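PDB 4RF6: arginine kinase from Anthopleura japonica, which catalyses the reversible transfer of a phosphoryl group from ATP to L-arginine, giving phospho-L-arginine and ADP, in a chain that carries two phosphagen kinase repeats in tandem. Local coordinates for residues Pro26-Lys31 with Val66-Gly71; Ala18-Leu23 with Lys36-Lys41. One frame throughout, in Å; residues are numbered along the deposited sequence.

Contact 1 of 2, residues Pro26-Lys31 with Val66-Gly71; sequences PKCNPK and VNLDSG
C28-K31 and L68-G71 run in nearly the same direction, 14° apart, with C28 beside L68 and N29 beside D69, and one backbone bond joins the two loops: N29 N donates to L68 O at 2.9 Å, almost straight at 174° although N29 N stands above the plane of that carbonyl. N29 then uses both ends of its amide. With CG anti to the backbone N (chi1 -177°), OD1 accepts from K31 N at 2.9 Å, closing an Asx turn, while ND2 extends across to S70 O in a weak, bent bond of 3.3 Å. The bond to K31 N is consistent with a restricted rotation of the amide whose ND2 faces S70. One residue earlier, C28 SG rests beside L68 CD2 at 4.1 Å, a small apolar patch next to the polar pair. The 66-71 side is itself shaped as a type I turn from N67 to S70 directly after helix 57-66, and R200 binds it from outside through a salt bridge to D69 and a hydrogen bond to N67. As a worked case of an Asx turn braced against a beta turn, the pair leads into G71, first residue of the segment assigned by similarity to substrate binding.

Contact 2 of 2, residues Ala18-Leu23 with Lys36-Lys41; sequences AFPDPL and KYLTPK
L38 meets three residues of the 18-23 loop chiefly through a single methyl. CD2 of L38 approaches P20 CG at 3.5 Å, lies 3.7 Å from L23 CD1, and also borders the ring of F19; the L23 and L38 side chains cross at about a right angle. The backbone of L38 faces the same aromatic: L38 O lies in the ring plane of F19, at its edge, 3.3 Å from CE2 and about as far from CZ. No hydrogen bond joins the segments, so the contact depends on apolar packing and on this carbonyl set against a ring edge.

The ring of F19 is also layered between two prolines. P20 CD lies 3.5 Å above one face and P40 CG 4.2 Å above the opposite one, each offset toward the rim. The F19 side chain is extended away from its own N (chi1 -177°), which carries the ring across to L38 and P40.

Behind these groups lie an inverse gamma turn and the start of a 3-10 segment. L38 is the centre of the gamma turn, between helices 33-37 and 40-46, marked by a weak bond from T39 N to Y37 O at 3.2 Å, and T39 OG1, at the N-cap of the second helix, accepts a weak hydrogen bond from V42 N. On the other side L23 N donates to P20 O at 3.1 Å, where the chain enters the 3-10 segment.

Helix 57-66 lies beneath both halves: P20 packs on W58, I61 and V65, L38 also touches I61, and W58 hydrogen-bonds to A18 O. P22 leans on helix 7-14 and Y37 on helix 86-96, which places the pair within the helical N-terminal domain of the first repeat, joining its early loop to the junction of helices 33-37 and 40-46.

Followed from the N terminus, the chain leaves helix 7-14, passes through 18-23 and then 26-31, and only afterwards do the partners arrive in the same order, 36-41 and 66-71. The two contacts therefore cross rather than nest. Contact 2 closes the shorter loop, whose 12 residues include the start of helix 33-37; contact 1 closes one of 34 residues that takes in helices 33-37 and 40-46 and nearly all of 57-66. They also touch directly: L68 CD2 packs 3.2 Å from P22 O, and C28 SG lies beside the L23 carbonyl. Together they tie the irregular chain ahead of helix 33-37 to two later parts of the same N-terminal domain.

Contact 1 of 2, residues Pro26-Lys31 with Val66-Gly71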
loop_
_atom_site.group_PDB
_atom_site.type_symbol
_atom_site.label_atom_id
_atom_site.label_comp_id
_atom_site.label_asym_id
_atom_site.label_seq_id
_atom_site.Cartn_x
_atom_site.Cartn_y
_atom_site.Cartn_z
ATOM N N PRO A 26 -44.897 -5.786 -2.172
ATOM C CA PRO A 26 -44.472 -4.646 -1.352
ATOM C C PRO A 26 -42.994 -4.733 -0.975
ATOM O O PRO A 26 -42.341 -3.702 -0.802
ATOM C CB PRO A 26 -45.343 -4.775 -0.102
ATOM C CG PRO A 26 -46.559 -5.514 -0.564
ATOM C CD PRO A 26 -46.092 -6.454 -1.626
ATOM N N LYS A 27 -42.479 -5.955 -0.863
ATOM C CA LYS A 27 -41.069 -6.186 -0.565
ATOM C C LYS A 27 -40.142 -5.718 -1.684
ATOM O O LYS A 27 -38.987 -5.365 -1.436
ATOM C CB LYS A 27 -40.827 -7.672 -0.297
ATOM C CG LYS A 27 -40.449 -7.982 1.137
ATOM C CD LYS A 27 -39.211 -8.859 1.200
ATOM C CE LYS A 27 -39.506 -10.298 0.810
ATOM N NZ LYS A 27 -38.250 -11.101 0.764
ATOM N N CYS A 28 -40.649 -5.727 -2.912
ATOM C CA CYS A 28 -39.844 -5.364 -4.073
ATOM C C CYS A 28 -39.290 -3.945 -3.948
ATOM O O CYS A 28 -39.983 -3.041 -3.476
ATOM C CB CYS A 28 -40.674 -5.493 -5.351
ATOM S SG CYS A 28 -39.737 -5.323 -6.884
ATOM N N ASN A 29 -38.035 -3.765 -4.349
ATOM C CA ASN A 29 -37.422 -2.443 -4.408
ATOM C C ASN A 29 -38.174 -1.590 -5.423
ATOM O O ASN A 29 -38.208 -1.920 -6.607
ATOM C CB ASN A 29 -35.943 -2.571 -4.786
ATOM C CG ASN A 29 -35.216 -1.235 -4.807
ATOM O OD1 ASN A 29 -35.784 -0.194 -4.487
ATOM N ND2 ASN A 29 -33.941 -1.268 -5.182
ATOM N N PRO A 30 -38.798 -0.492 -4.960
ATOM C CA PRO A 30 -39.583 0.373 -5.852
ATOM C C PRO A 30 -38.680 1.094 -6.854
ATOM O O PRO A 30 -39.167 1.755 -7.774
ATOM C CB PRO A 30 -40.225 1.384 -4.891
ATOM C CG PRO A 30 -40.100 0.782 -3.526
ATOM C CD PRO A 30 -38.849 -0.037 -3.561
ATOM N N LYS A 31 -37.369 0.961 -6.659
ATOM C CA LYS A 31 -36.367 1.535 -7.554
ATOM C C LYS A 31 -35.838 0.494 -8.536
ATOM O O LYS A 31 -34.974 0.790 -9.365
ATOM C CB LYS A 31 -35.204 2.100 -6.742
ATOM C CG LYS A 31 -35.606 3.148 -5.718
ATOM C CD LYS A 31 -35.933 4.476 -6.379
ATOM C CE LYS A 31 -34.880 5.529 -6.052
ATOM N NZ LYS A 31 -34.732 5.727 -4.579
ATOM N N VAL A 66 -36.336 -13.265 -8.450
ATOM C CA VAL A 66 -35.807 -14.055 -7.342
ATOM C C VAL A 66 -35.312 -13.123 -6.244
ATOM O O VAL A 66 -35.608 -13.320 -5.063
ATOM C CB VAL A 66 -34.652 -14.974 -7.795
ATOM C CG1 VAL A 66 -33.932 -15.590 -6.591
ATOM C CG2 VAL A 66 -35.168 -16.063 -8.725
ATOM N N ASN A 67 -34.562 -12.103 -6.649
ATOM C CA ASN A 67 -34.037 -11.105 -5.728
ATOM C C ASN A 67 -34.786 -9.789 -5.890
ATOM O O ASN A 67 -34.356 -8.908 -6.638
ATOM C CB ASN A 67 -32.540 -10.892 -5.968
ATOM C CG ASN A 67 -31.763 -12.197 -6.003
ATOM O OD1 ASN A 67 -31.512 -12.810 -4.965
ATOM N ND2 ASN A 67 -31.379 -12.628 -7.203
ATOM N N LEU A 68 -35.906 -9.666 -5.183
ATOM C CA LEU A 68 -36.795 -8.511 -5.314
ATOM C C LEU A 68 -36.134 -7.193 -4.911
ATOM O O LEU A 68 -36.593 -6.115 -5.297
ATOM C CB LEU A 68 -38.069 -8.733 -4.493
ATOM C CG LEU A 68 -39.003 -9.827 -5.010
ATOM C CD1 LEU A 68 -40.081 -10.147 -3.986
ATOM C CD2 LEU A 68 -39.627 -9.427 -6.347
ATOM N N ASP A 69 -35.053 -7.285 -4.139
ATOM C CA ASP A 69 -34.328 -6.104 -3.679
ATOM C C ASP A 69 -33.345 -5.563 -4.725
ATOM O O ASP A 69 -32.599 -4.616 -4.454
ATOM C CB ASP A 69 -33.587 -6.417 -2.379
ATOM C CG ASP A 69 -32.589 -7.548 -2.534
ATOM O OD1 ASP A 69 -32.873 -8.497 -3.296
ATOM O OD2 ASP A 69 -31.520 -7.489 -1.890
ATOM N N SER A 70 -33.353 -6.165 -5.913
ATOM C CA SER A 70 -32.424 -5.806 -6.984
ATOM C C SER A 70 -32.521 -4.339 -7.374
ATOM O O SER A 70 -33.604 -3.753 -7.348
ATOM C CB SER A 70 -32.689 -6.665 -8.225
ATOM O OG SER A 70 -32.634 -8.040 -7.917
ATOM N N GLY A 71 -31.387 -3.754 -7.748
ATOM C CA GLY A 71 -31.371 -2.404 -8.279
ATOM C C GLY A 71 -31.788 -2.417 -9.738
ATOM O O GLY A 71 -32.682 -1.674 -10.155
#

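Contact 2 of 2, residues Ala18-Leu23 with Lys36-Lys41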
loop_
_atom_site.group_PDB
_atom_site.type_symbol
_atom_site.label_atom_id
_atom_site.label_comp_id
_atom_site.label_asym_id
_atom_site.label_seq_id
_atom_site.Cartn_x
_atom_site.Cartn_y
_atom_site.Cartn_z
ATOM N N ALA A 18 -45.688 -16.915 -16.969
ATOM C CA ALA A 18 -46.665 -15.898 -16.615
ATOM C C ALA A 18 -45.950 -14.667 -16.063
ATOM O O ALA A 18 -44.793 -14.753 -15.639
ATOM C CB ALA A 18 -47.650 -16.450 -15.597
ATOM N N PHE A 19 -46.635 -13.525 -16.079
ATOM C CA PHE A 19 -46.072 -12.287 -15.552
ATOM C C PHE A 19 -45.646 -12.490 -14.102
ATOM O O PHE A 19 -46.383 -13.082 -13.316
ATOM C CB PHE A 19 -47.094 -11.150 -15.657
ATOM C CG PHE A 19 -46.570 -9.820 -15.200
ATOM C CD1 PHE A 19 -46.751 -9.405 -13.890
ATOM C CD2 PHE A 19 -45.890 -8.990 -16.079
ATOM C CE1 PHE A 19 -46.266 -8.186 -13.461
ATOM C CE2 PHE A 19 -45.401 -7.767 -15.661
ATOM C CZ PHE A 19 -45.592 -7.364 -14.349
ATOM N N PRO A 20 -44.441 -12.023 -13.745
ATOM C CA PRO A 20 -43.980 -12.233 -12.369
ATOM C C PRO A 20 -44.686 -11.303 -11.379
ATOM O O PRO A 20 -44.224 -10.180 -11.149
ATOM C CB PRO A 20 -42.483 -11.908 -12.446
ATOM C CG PRO A 20 -42.372 -10.932 -13.564
ATOM C CD PRO A 20 -43.449 -11.301 -14.564
ATOM N N ASP A 21 -45.794 -11.778 -10.809
ATOM C CA ASP A 21 -46.518 -11.063 -9.748
ATOM C C ASP A 21 -45.662 -10.470 -8.605
ATOM O O ASP A 21 -45.969 -9.376 -8.126
ATOM C CB ASP A 21 -47.629 -11.941 -9.148
ATOM C CG ASP A 21 -48.876 -12.010 -10.022
ATOM O OD1 ASP A 21 -48.993 -11.207 -10.974
ATOM O OD2 ASP A 21 -49.745 -12.866 -9.741
ATOM N N PRO A 22 -44.606 -11.185 -8.148
ATOM C CA PRO A 22 -43.787 -10.619 -7.063
ATOM C C PRO A 22 -43.165 -9.250 -7.359
ATOM O O PRO A 22 -42.669 -8.609 -6.435
ATOM C CB PRO A 22 -42.686 -11.665 -6.880
ATOM C CG PRO A 22 -43.337 -12.941 -7.254
ATOM C CD PRO A 22 -44.260 -12.600 -8.391
ATOM N N LEU A 23 -43.182 -8.805 -8.611
ATOM C CA LEU A 23 -42.729 -7.452 -8.914
ATOM C C LEU A 23 -43.726 -6.438 -8.344
ATOM O O LEU A 23 -43.387 -5.275 -8.103
ATOM C CB LEU A 23 -42.520 -7.261 -10.418
ATOM C CG LEU A 23 -41.364 -8.078 -11.004
ATOM C CD1 LEU A 23 -41.041 -7.687 -12.437
ATOM C CD2 LEU A 23 -40.127 -7.946 -10.134
ATOM N N LYS A 36 -39.793 -1.443 -12.786
ATOM C CA LYS A 36 -40.164 -0.191 -13.424
ATOM C C LYS A 36 -40.538 -0.370 -14.903
ATOM O O LYS A 36 -41.426 0.317 -15.416
ATOM C CB LYS A 36 -39.030 0.829 -13.267
ATOM C CG LYS A 36 -39.395 2.240 -13.694
ATOM C CD LYS A 36 -38.261 3.228 -13.437
ATOM C CE LYS A 36 -37.976 3.395 -11.953
ATOM N NZ LYS A 36 -36.987 4.486 -11.689
ATOM N N TYR A 37 -39.885 -1.306 -15.585
ATOM C CA TYR A 37 -40.059 -1.411 -17.033
ATOM C C TYR A 37 -40.605 -2.733 -17.573
ATOM O O TYR A 37 -40.954 -2.815 -18.753
ATOM C CB TYR A 37 -38.761 -1.035 -17.742
ATOM C CG TYR A 37 -38.345 0.376 -17.434
ATOM C CD1 TYR A 37 -39.076 1.449 -17.923
ATOM C CD2 TYR A 37 -37.236 0.636 -16.639
ATOM C CE1 TYR A 37 -38.709 2.742 -17.642
ATOM C CE2 TYR A 37 -36.859 1.929 -16.352
ATOM C CZ TYR A 37 -37.600 2.977 -16.854
ATOM O OH TYR A 37 -37.235 4.269 -16.574
ATOM N N LEU A 38 -40.675 -3.764 -16.737
ATOM C CA LEU A 38 -41.397 -4.960 -17.146
ATOM C C LEU A 38 -42.870 -4.799 -16.792
ATOM O O LEU A 38 -43.316 -5.221 -15.722
ATOM C CB LEU A 38 -40.839 -6.229 -16.511
ATOM C CG LEU A 38 -41.513 -7.505 -17.040
ATOM C CD1 LEU A 38 -40.947 -7.899 -18.389
ATOM C CD2 LEU A 38 -41.383 -8.633 -16.047
ATOM N N THR A 39 -43.608 -4.160 -17.695
ATOM C CA THR A 39 -45.042 -3.970 -17.552
ATOM C C THR A 39 -45.735 -5.176 -18.189
ATOM O O THR A 39 -45.114 -5.886 -18.989
ATOM C CB THR A 39 -45.487 -2.656 -18.216
ATOM O OG1 THR A 39 -45.221 -2.712 -19.622
ATOM C CG2 THR A 39 -44.743 -1.461 -17.605
ATOM N N PRO A 40 -47.005 -5.434 -17.815
ATOM C CA PRO A 40 -47.736 -6.600 -18.334
ATOM C C PRO A 40 -47.740 -6.659 -19.858
ATOM O O PRO A 40 -47.713 -7.747 -20.432
ATOM C CB PRO A 40 -49.158 -6.368 -17.819
ATOM C CG PRO A 40 -48.970 -5.620 -16.545
ATOM C CD PRO A 40 -47.768 -4.731 -16.764
ATOM N N LYS A 41 -47.766 -5.499 -20.503
ATOM C CA LYS A 41 -47.777 -5.442 -21.960
ATOM C C LYS A 41 -46.409 -5.753 -22.570
ATOM O O LYS A 41 -46.319 -6.426 -23.606
ATOM C CB LYS A 41 -48.287 -4.085 -22.436
ATOM C CG LYS A 41 -49.787 -3.888 -22.235
ATOM C CD LYS A 41 -50.581 -4.996 -22.917
ATOM C CE LYS A 41 -52.076 -4.691 -22.915
ATOM N NZ LYS A 41 -52.849 -5.650 -23.761
#